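Local coordinates for conserved protein (Methanosarcina mazei, PDB 2NR4) that binds flavin mononucleotide in a split-barrel-like domain and is of unknown function, at residues A[81-93]-A[199-211]. Numbering follows the deposited sequence.
With FMN (flavin mononucleotide), chain C.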
loop_
_atom_site.group_PDB
_atom_site.type_symbol
_atom_site.label_atom_id
_atom_site.label_comp_id
_atom_site.label_asym_id
_atom_site.label_seq_id
_atom_site.Cartn_x
_atom_site.Cartn_y
_atom_site.Cartn_z
ATOM N N VAL A 81 0.791 -10.215 -1.832
ATOM C CA VAL A 81 -0.650 -10.334 -1.659
ATOM C C VAL A 81 -1.216 -8.917 -1.420
ATOM O O VAL A 81 -0.723 -8.188 -0.550
ATOM C CB VAL A 81 -0.904 -11.297 -0.464
ATOM C CG1 VAL A 81 -2.311 -11.099 0.168
ATOM C CG2 VAL A 81 -0.556 -12.784 -0.851
ATOM N N TYR A 82 -2.246 -8.541 -2.184
ATOM C CA TYR A 82 -2.943 -7.251 -1.986
ATOM C C TYR A 82 -4.287 -7.452 -1.279
ATOM O O TYR A 82 -4.954 -6.494 -0.949
ATOM C CB TYR A 82 -3.222 -6.552 -3.330
ATOM C CG TYR A 82 -1.991 -6.251 -4.155
ATOM C CD1 TYR A 82 -0.811 -5.859 -3.560
ATOM C CD2 TYR A 82 -2.041 -6.312 -5.539
ATOM C CE1 TYR A 82 0.320 -5.556 -4.328
ATOM C CE2 TYR A 82 -0.924 -6.028 -6.305
ATOM C CZ TYR A 82 0.251 -5.657 -5.695
ATOM O OH TYR A 82 1.365 -5.390 -6.457
ATOM N N ASP A 83 -4.638 -8.706 -1.003
ATOM C CA ASP A 83 -5.893 -9.046 -0.360
ATOM C C ASP A 83 -5.779 -9.025 1.174
ATOM O O ASP A 83 -5.042 -9.826 1.747
ATOM C CB ASP A 83 -6.305 -10.432 -0.857
ATOM C CG ASP A 83 -7.600 -10.908 -0.258
ATOM O OD1 ASP A 83 -8.419 -10.089 0.297
ATOM O OD2 ASP A 83 -7.792 -12.140 -0.374
ATOM N N PRO A 84 -6.504 -8.108 1.848
ATOM C CA PRO A 84 -6.318 -7.992 3.294
ATOM C C PRO A 84 -6.884 -9.227 4.022
ATOM O O PRO A 84 -6.432 -9.544 5.106
ATOM C CB PRO A 84 -7.118 -6.731 3.636
ATOM C CG PRO A 84 -8.209 -6.730 2.574
ATOM C CD PRO A 84 -7.494 -7.137 1.345
ATOM N N ILE A 85 -7.887 -9.874 3.430
ATOM C CA ILE A 85 -8.431 -11.143 3.983
ATOM C C ILE A 85 -7.352 -12.222 4.141
ATOM O O ILE A 85 -7.197 -12.822 5.203
ATOM C CB ILE A 85 -9.660 -11.657 3.197
ATOM C CG1 ILE A 85 -10.856 -10.691 3.384
ATOM C CG2 ILE A 85 -10.050 -13.070 3.729
ATOM C CD1 ILE A 85 -12.031 -10.947 2.415
ATOM N N LEU A 86 -6.576 -12.444 3.084
ATOM C CA LEU A 86 -5.469 -13.424 3.139
ATOM C C LEU A 86 -4.391 -13.055 4.149
ATOM O O LEU A 86 -3.876 -13.916 4.894
ATOM C CB LEU A 86 -4.919 -13.642 1.735
ATOM C CG LEU A 86 -4.268 -14.930 1.245
ATOM C CD1 LEU A 86 -5.036 -16.207 1.718
ATOM C CD2 LEU A 86 -4.233 -14.848 -0.260
ATOM N N PHE A 87 -4.049 -11.769 4.249
ATOM C CA PHE A 87 -3.180 -11.355 5.329
ATOM C C PHE A 87 -3.637 -11.733 6.721
ATOM O O PHE A 87 -2.850 -12.161 7.566
ATOM C CB PHE A 87 -2.963 -9.813 5.314
ATOM C CG PHE A 87 -1.660 -9.407 4.763
ATOM C CD1 PHE A 87 -0.542 -9.353 5.581
ATOM C CD2 PHE A 87 -1.536 -9.083 3.422
ATOM C CE1 PHE A 87 0.665 -8.983 5.071
ATOM C CE2 PHE A 87 -0.324 -8.717 2.922
ATOM C CZ PHE A 87 0.774 -8.686 3.760
ATOM N N VAL A 88 -4.911 -11.487 7.006
ATOM C CA VAL A 88 -5.401 -11.695 8.339
ATOM C C VAL A 88 -5.545 -13.201 8.549
ATOM O O VAL A 88 -5.165 -13.702 9.580
ATOM C CB VAL A 88 -6.730 -10.956 8.579
ATOM C CG1 VAL A 88 -7.343 -11.345 9.915
ATOM C CG2 VAL A 88 -6.506 -9.412 8.547
ATOM N N ARG A 89 -6.057 -13.907 7.558
ATOM C CA ARG A 89 -6.180 -15.375 7.680
ATOM C C ARG A 89 -4.823 -16.031 7.892
ATOM O O ARG A 89 -4.697 -16.938 8.719
ATOM C CB ARG A 89 -6.838 -15.955 6.436
ATOM C CG ARG A 89 -8.336 -15.609 6.331
ATOM C CD ARG A 89 -9.027 -16.397 5.241
ATOM N NE ARG A 89 -8.742 -17.829 5.383
ATOM C CZ ARG A 89 -8.217 -18.608 4.442
ATOM N NH1 ARG A 89 -7.919 -18.140 3.228
ATOM N NH2 ARG A 89 -7.988 -19.895 4.732
ATOM N N SER A 90 -3.800 -15.593 7.151
ATOM C CA SER A 90 -2.481 -16.210 7.351
ATOM C C SER A 90 -1.867 -15.834 8.701
ATOM O O SER A 90 -0.978 -16.510 9.214
ATOM C CB SER A 90 -1.536 -15.876 6.209
ATOM O OG SER A 90 -1.234 -14.505 6.251
ATOM N N THR A 91 -2.310 -14.729 9.290
ATOM C CA THR A 91 -1.777 -14.340 10.590
ATOM C C THR A 91 -2.365 -15.148 11.719
ATOM O O THR A 91 -1.645 -15.570 12.616
ATOM C CB THR A 91 -2.059 -12.841 10.911
ATOM O OG1 THR A 91 -1.459 -12.036 9.916
ATOM C CG2 THR A 91 -1.529 -12.456 12.310
ATOM N N PHE A 92 -3.684 -15.332 11.701
ATOM C CA PHE A 92 -4.404 -15.875 12.845
ATOM C C PHE A 92 -4.921 -17.278 12.640
ATOM O O PHE A 92 -5.531 -17.854 13.562
ATOM C CB PHE A 92 -5.582 -14.971 13.215
ATOM C CG PHE A 92 -5.158 -13.604 13.675
ATOM C CD1 PHE A 92 -4.520 -13.432 14.907
ATOM C CD2 PHE A 92 -5.366 -12.498 12.872
ATOM C CE1 PHE A 92 -4.091 -12.158 15.316
ATOM C CE2 PHE A 92 -4.941 -11.247 13.278
ATOM C CZ PHE A 92 -4.321 -11.079 14.492
ATOM N N SER A 93 -4.674 -17.834 11.459
ATOM C CA SER A 93 -5.187 -19.165 11.114
ATOM C C SER A 93 -4.159 -19.959 10.345
ATOM O O SER A 93 -3.037 -19.526 10.159
ATOM C CB SER A 93 -6.457 -19.069 10.261
ATOM O OG SER A 93 -7.443 -18.267 10.875
ATOM N N ALA A 199 -13.593 -6.004 1.270
ATOM C CA ALA A 199 -12.536 -6.920 1.707
ATOM C C ALA A 199 -11.883 -6.467 3.016
ATOM O O ALA A 199 -11.681 -7.282 3.932
ATOM C CB ALA A 199 -11.481 -7.100 0.620
ATOM N N GLU A 200 -11.567 -5.169 3.118
ATOM C CA GLU A 200 -11.049 -4.629 4.377
ATOM C C GLU A 200 -12.001 -4.764 5.553
ATOM O O GLU A 200 -11.596 -5.070 6.687
ATOM C CB GLU A 200 -10.632 -3.163 4.230
ATOM C CG GLU A 200 -9.361 -2.978 3.426
ATOM C CD GLU A 200 -9.547 -3.112 1.940
ATOM O OE1 GLU A 200 -10.684 -2.885 1.454
ATOM O OE2 GLU A 200 -8.545 -3.450 1.249
ATOM N N LYS A 201 -13.281 -4.517 5.290
ATOM C CA LYS A 201 -14.253 -4.587 6.365
ATOM C C LYS A 201 -14.405 -6.031 6.851
ATOM O O LYS A 201 -14.482 -6.251 8.056
ATOM C CB LYS A 201 -15.571 -3.905 5.973
ATOM C CG LYS A 201 -15.421 -2.375 5.749
ATOM C CD LYS A 201 -16.747 -1.789 5.182
ATOM C CE LYS A 201 -16.579 -0.364 4.655
ATOM N NZ LYS A 201 -17.811 0.091 3.918
ATOM N N LYS A 202 -14.362 -6.989 5.929
ATOM C CA LYS A 202 -14.324 -8.428 6.258
ATOM C C LYS A 202 -13.053 -8.820 7.030
ATOM O O LYS A 202 -13.111 -9.595 7.994
ATOM C CB LYS A 202 -14.431 -9.302 4.993
ATOM C CG LYS A 202 -15.813 -9.405 4.361
ATOM C CD LYS A 202 -15.915 -10.647 3.433
ATOM C CE LYS A 202 -16.613 -10.284 2.096
ATOM N NZ LYS A 202 -17.815 -9.420 2.345
ATOM N N ALA A 203 -11.906 -8.263 6.613
ATOM C CA ALA A 203 -10.628 -8.509 7.295
ATOM C C ALA A 203 -10.639 -8.062 8.749
ATOM O O ALA A 203 -10.212 -8.799 9.630
ATOM C CB ALA A 203 -9.462 -7.854 6.535
ATOM N N MET A 204 -11.171 -6.868 9.006
ATOM C CA MET A 204 -11.289 -6.377 10.370
ATOM C C MET A 204 -12.158 -7.284 11.214
ATOM O O MET A 204 -11.822 -7.561 12.359
ATOM C CB MET A 204 -11.853 -4.953 10.397
ATOM C CG MET A 204 -10.840 -3.876 10.067
ATOM S SD MET A 204 -9.287 -3.900 11.019
ATOM C CE MET A 204 -9.800 -3.781 12.637
ATOM N N LYS A 205 -13.263 -7.762 10.657
ATOM C CA LYS A 205 -14.138 -8.699 11.371
ATOM C C LYS A 205 -13.365 -9.959 11.773
ATOM O O LYS A 205 -13.519 -10.471 12.892
ATOM C CB LYS A 205 -15.340 -9.066 10.504
ATOM C CG LYS A 205 -16.716 -8.994 11.224
ATOM C CD LYS A 205 -17.882 -9.195 10.230
ATOM C CE LYS A 205 -19.075 -8.253 10.515
ATOM N NZ LYS A 205 -20.295 -8.870 11.166
ATOM N N LEU A 206 -12.503 -10.446 10.878
ATOM C CA LEU A 206 -11.673 -11.597 11.203
ATOM C C LEU A 206 -10.690 -11.350 12.337
ATOM O O LEU A 206 -10.405 -12.273 13.130
ATOM C CB LEU A 206 -10.964 -12.151 9.964
ATOM C CG LEU A 206 -11.831 -12.747 8.843
ATOM C CD1 LEU A 206 -10.892 -13.292 7.779
ATOM C CD2 LEU A 206 -12.762 -13.879 9.335
ATOM N N ILE A 207 -10.137 -10.137 12.413
ATOM C CA ILE A 207 -9.242 -9.766 13.526
ATOM C C ILE A 207 -9.966 -9.831 14.880
ATOM O O ILE A 207 -9.422 -10.379 15.862
ATOM C CB ILE A 207 -8.553 -8.366 13.327
ATOM C CG1 ILE A 207 -7.523 -8.451 12.192
ATOM C CG2 ILE A 207 -7.810 -7.962 14.577
ATOM C CD1 ILE A 207 -7.040 -7.107 11.598
ATOM N N TYR A 208 -11.171 -9.260 14.902
ATOM C CA TYR A 208 -12.052 -9.252 16.071
ATOM C C TYR A 208 -12.403 -10.671 16.534
ATOM O O TYR A 208 -12.179 -11.009 17.709
ATOM C CB TYR A 208 -13.298 -8.421 15.767
ATOM C CG TYR A 208 -13.088 -6.946 15.975
ATOM C CD1 TYR A 208 -12.147 -6.236 15.241
ATOM C CD2 TYR A 208 -13.844 -6.250 16.904
ATOM C CE1 TYR A 208 -11.958 -4.882 15.430
ATOM C CE2 TYR A 208 -13.660 -4.877 17.101
ATOM C CZ TYR A 208 -12.707 -4.203 16.364
ATOM O OH TYR A 208 -12.513 -2.842 16.567
ATOM N N GLU A 209 -12.924 -11.490 15.608
ATOM C CA GLU A 209 -13.167 -12.921 15.855
ATOM C C GLU A 209 -11.933 -13.649 16.399
ATOM O O GLU A 209 -12.052 -14.456 17.318
ATOM C CB GLU A 209 -13.663 -13.634 14.598
ATOM C CG GLU A 209 -15.005 -13.172 14.075
ATOM C CD GLU A 209 -15.356 -13.781 12.711
ATOM O OE1 GLU A 209 -14.726 -14.788 12.291
ATOM O OE2 GLU A 209 -16.265 -13.234 12.048
ATOM N N ALA A 210 -10.755 -13.374 15.841
ATOM C CA ALA A 210 -9.519 -14.002 16.309
ATOM C C ALA A 210 -9.192 -13.605 17.746
ATOM O O ALA A 210 -8.580 -14.385 18.487
ATOM C CB ALA A 210 -8.346 -13.653 15.397
ATOM N N LEU A 211 -9.584 -12.398 18.144
ATOM C CA LEU A 211 -9.287 -11.934 19.503
ATOM C C LEU A 211 -10.416 -12.242 20.496
ATOM O O LEU A 211 -10.390 -11.760 21.639
ATOM C CB LEU A 211 -8.958 -10.443 19.517
ATOM C CG LEU A 211 -7.663 -9.967 18.842
ATOM C CD1 LEU A 211 -7.538 -8.443 18.962
ATOM C CD2 LEU A 211 -6.443 -10.638 19.446
HETATM N N1 FMN C . 6.954 -12.201 12.247
HETATM C C2 FMN C . 8.309 -12.392 12.080
HETATM O O2 FMN C . 8.857 -13.291 12.715
HETATM N N3 FMN C . 9.035 -11.569 11.246
HETATM C C4 FMN C . 8.402 -10.553 10.546
HETATM O O4 FMN C . 8.980 -9.957 9.646
HETATM C C4A FMN C . 7.031 -10.361 10.701
HETATM N N5 FMN C . 6.377 -9.347 10.020
HETATM C C5A FMN C . 5.008 -9.166 10.159
HETATM C C6 FMN C . 4.362 -8.147 9.448
HETATM C C7 FMN C . 2.993 -7.959 9.577
HETATM C C7M FMN C . 2.352 -6.810 8.850
HETATM C C8 FMN C . 2.266 -8.796 10.450
HETATM C C8M FMN C . 0.785 -8.751 10.509
HETATM C C9 FMN C . 2.905 -9.815 11.170
HETATM C C9A FMN C . 4.290 -10.006 11.011
HETATM N N10 FMN C . 4.953 -11.016 11.710
HETATM C C10 FMN C . 6.313 -11.193 11.560
HETATM C "C1'" FMN C . 4.225 -11.817 12.747
HETATM C "C2'" FMN C . 3.815 -13.148 12.126
HETATM O "O2'" FMN C . 3.134 -12.915 10.922
HETATM C "C3'" FMN C . 2.859 -13.836 13.073
HETATM O "O3'" FMN C . 3.542 -14.095 14.287
HETATM C "C4'" FMN C . 2.285 -15.108 12.454
HETATM O "O4'" FMN C . 1.224 -15.482 13.296
HETATM C "C5'" FMN C . 3.324 -16.233 12.362
HETATM O "O5'" FMN C . 2.690 -17.473 12.128
HETATM P P FMN C . 3.458 -18.874 11.841
HETATM O O1P FMN C . 3.602 -19.545 13.218
HETATM O O2P FMN C . 4.872 -18.565 11.295
HETATM O O3P FMN C . 2.549 -19.718 10.945
#
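The Phe-92 ring is sandwiched between two methyl groups. Ala-210 CB makes a CH-pi contact with one face, 4.1 Å from the ring centroid, and Thr-91 CG2 covers the opposite face. Val-88 CG1 meets the edge in the plane, while Ile-207 CG1 approaches Phe-92 CE2 obliquely. A methyl as short as alanine's suits a flat ring lying against a neighbouring helix.

Helices 84-92 and 199-210 run nearly parallel, their axes 14° apart and 8.5 Å at closest approach. Small Ala-203 permits this: its CA lies 4.8 Å from Ile-85 CA, and its CB touches Pro-84 and Val-88. With CG1 anti to the backbone N (chi1 172°), Val-88 sets that methyl 3.7 Å from Leu-206 CB and turns CG2 to Ala-203 and Ile-207 CD1.

Ile-85 is a knob in the hole formed by Ala-199, Lys-202, Ala-203 and Leu-206, its CG1 3.5 Å from Ala-199 O. Cutting Ile-85 back to alanine would probably leave that hole unfilled and Leu-206 CD1 without its Ile-85 CG2 neighbour. Asp-83 N-caps helix 84-92, OD1 accepting from Ile-85 N (3.2 Å) above the carboxylate plane. Pro-84, suited to a helical first turn, rests CG on Ala-199 and on Glu-200 OE2, while Glu-200 OE1 is hydrogen-bonded to Gly-197 N.

Other faces bind this pair into the fold. Val-88, Phe-92 and Ile-207 also pack on helix 158-176, and Met-204 faces helix 179-195. Arg-89 forms a salt bridge with Glu-99. Ser-90 and Thr-91 touch Pro-46 of barrel strand 43-51, and near the C-terminal end of helix 84-92 the backbone O of Thr-91 accepts a hydrogen bond from FMN O4'. Helix 84-92 thus has the flavin and barrel on one side and the C-terminal helices on the other.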